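Local structure of glutamate receptor IIB,Glutamate receptor IIB (Drosophila melanogaster, 4WXJ) at residues Ala102-Ser105 and Val106-Thr110. The protein is probably a subunit of a postsynaptic glutamate-gated cation channel, represented here by its ligand-binding domain holding glutamate. Sequence-based numbering, arbitrary orientation.
Sequences ARRS and VVDFT. With GLU (glutamic acid), chain C.
Val106 and Val107 both turn their backbone N-H onto Arg103 O in the turn between the short helix 101-104 and strand 108-123. Val107 N, 3.0 Å from Arg103 O, approaches nearly along the C=O axis, whereas Val106 N comes from above the carbonyl plane; two donors thus grip one oxygen. CG2 of each valine lies beside Arg103 O, and both short, branched apolar side chains rest on helix 80-86, at Ile82, Leu85 and Ile86.

Arg104 swings out with its CG opposite the backbone N (chi1 -176°), then bends at chi2, which brings Asp108 OD1 over one guanidinium face. Arg104 NH2 lies 3.1 Å from Asp108 OD1, a salt bridge of charges alone, with no N-H aimed at the oxygen; OD1 instead accepts from Phe109 N through its anti lone pair. Replacing Asp108 by an alanine would probably leave the Arg104 charge without this mate and Phe109 N without its carboxylate acceptor.

Phe109 offers its ring edge to Arg103 CB and Arg104 CD. Beyond CB, the extended Arg103 reaches glutamate end-on and in plane, Arg103 NH1 to ligand O 2.6 Å and Arg103 NH2 to ligand OXT 2.7 Å. This bidentate pairing probably balances the alpha-carboxylate charge; Thr98 O and Gly69 O hold the same guanidinium, and the two bonds to Arg103 O fix the backbone from which it reaches out.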
loop_
_atom_site.group_PDB
_atom_site.type_symbol
_atom_site.label_atom_id
_atom_site.label_comp_id
_atom_site.label_asym_id
_atom_site.label_seq_id
_atom_site.Cartn_x
_atom_site.Cartn_y
_atom_site.Cartn_z
ATOM N N ALA A 102 13.056 -6.892 2.172
ATOM C CA ALA A 102 13.956 -6.196 1.260
ATOM C C ALA A 102 14.035 -4.706 1.587
ATOM O O ALA A 102 15.114 -4.114 1.568
ATOM C CB ALA A 102 13.505 -6.398 -0.177
ATOM N N ARG A 103 12.891 -4.102 1.888
ATOM C CA ARG A 103 12.846 -2.680 2.210
ATOM C C ARG A 103 13.539 -2.391 3.536
ATOM O O ARG A 103 14.289 -1.422 3.656
ATOM C CB ARG A 103 11.400 -2.191 2.258
ATOM C CG ARG A 103 10.737 -2.129 0.898
ATOM C CD ARG A 103 9.255 -1.851 1.019
ATOM N NE ARG A 103 8.619 -1.696 -0.286
ATOM C CZ ARG A 103 7.307 -1.594 -0.468
ATOM N NH1 ARG A 103 6.485 -1.642 0.571
ATOM N NH2 ARG A 103 6.814 -1.453 -1.690
ATOM N N ARG A 104 13.289 -3.237 4.527
ATOM C CA ARG A 104 13.870 -3.053 5.850
ATOM C C ARG A 104 15.392 -3.192 5.816
ATOM O O ARG A 104 16.084 -2.739 6.728
ATOM C CB ARG A 104 13.266 -4.057 6.835
ATOM C CG ARG A 104 13.725 -3.898 8.278
ATOM C CD ARG A 104 13.394 -2.521 8.835
ATOM N NE ARG A 104 13.802 -2.395 10.231
ATOM C CZ ARG A 104 15.031 -2.086 10.631
ATOM N NH1 ARG A 104 15.994 -1.862 9.745
ATOM N NH2 ARG A 104 15.300 -2.001 11.925
ATOM N N SER A 105 15.908 -3.807 4.757
ATOM C CA SER A 105 17.348 -3.992 4.605
ATOM C C SER A 105 18.059 -2.698 4.215
ATOM O O SER A 105 19.252 -2.542 4.477
ATOM C CB SER A 105 17.641 -5.066 3.556
ATOM O OG SER A 105 17.111 -6.321 3.948
ATOM N N VAL A 106 17.325 -1.775 3.596
ATOM C CA VAL A 106 17.919 -0.551 3.057
ATOM C C VAL A 106 17.434 0.717 3.762
ATOM O O VAL A 106 18.117 1.741 3.737
ATOM C CB VAL A 106 17.634 -0.420 1.546
ATOM C CG1 VAL A 106 18.390 -1.493 0.775
ATOM C CG2 VAL A 106 16.139 -0.502 1.263
ATOM N N VAL A 107 16.257 0.653 4.381
ATOM C CA VAL A 107 15.745 1.770 5.170
ATOM C C VAL A 107 15.151 1.263 6.476
ATOM O O VAL A 107 14.845 0.079 6.609
ATOM C CB VAL A 107 14.671 2.580 4.401
ATOM C CG1 VAL A 107 15.254 3.159 3.120
ATOM C CG2 VAL A 107 13.450 1.719 4.092
ATOM N N ASP A 108 14.986 2.166 7.437
ATOM C CA ASP A 108 14.383 1.822 8.718
ATOM C C ASP A 108 12.877 2.053 8.667
ATOM O O ASP A 108 12.369 2.689 7.744
ATOM C CB ASP A 108 15.006 2.648 9.846
ATOM C CG ASP A 108 15.315 1.818 11.077
ATOM O OD1 ASP A 108 14.475 0.978 11.463
ATOM O OD2 ASP A 108 16.405 2.003 11.657
ATOM N N PHE A 109 12.171 1.526 9.662
ATOM C CA PHE A 109 10.734 1.741 9.791
ATOM C C PHE A 109 10.370 2.092 11.223
ATOM O O PHE A 109 11.023 1.653 12.170
ATOM C CB PHE A 109 9.953 0.499 9.357
ATOM C CG PHE A 109 9.689 0.428 7.881
ATOM C CD1 PHE A 109 10.568 -0.227 7.034
ATOM C CD2 PHE A 109 8.555 1.010 7.342
ATOM C CE1 PHE A 109 10.322 -0.294 5.674
ATOM C CE2 PHE A 109 8.304 0.944 5.985
ATOM C CZ PHE A 109 9.189 0.291 5.151
ATOM N N THR A 110 9.323 2.892 11.374
ATOM C CA THR A 110 8.745 3.141 12.684
ATOM C C THR A 110 7.949 1.915 13.093
ATOM O O THR A 110 7.833 0.958 12.323
ATOM C CB THR A 110 7.821 4.372 12.684
ATOM O OG1 THR A 110 6.694 4.127 11.831
ATOM C CG2 THR A 110 8.564 5.606 12.199
HETATM N N GLU C . 1.316 -1.517 0.290
HETATM C CA GLU C . 1.993 -2.261 -0.807
HETATM C C GLU C . 3.477 -1.915 -0.846
HETATM O O GLU C . 3.981 -1.241 0.053
HETATM C CB GLU C . 1.334 -1.944 -2.147
HETATM C CG GLU C . -0.039 -2.572 -2.337
HETATM C CD GLU C . 0.014 -4.033 -2.767
HETATM O OE1 GLU C . -1.052 -4.682 -2.774
HETATM O OE2 GLU C . 1.111 -4.535 -3.102
HETATM O OXT GLU C . 4.205 -2.299 -1.763
HETATM O O HOH W 1 11.462 -1.732 12.235
#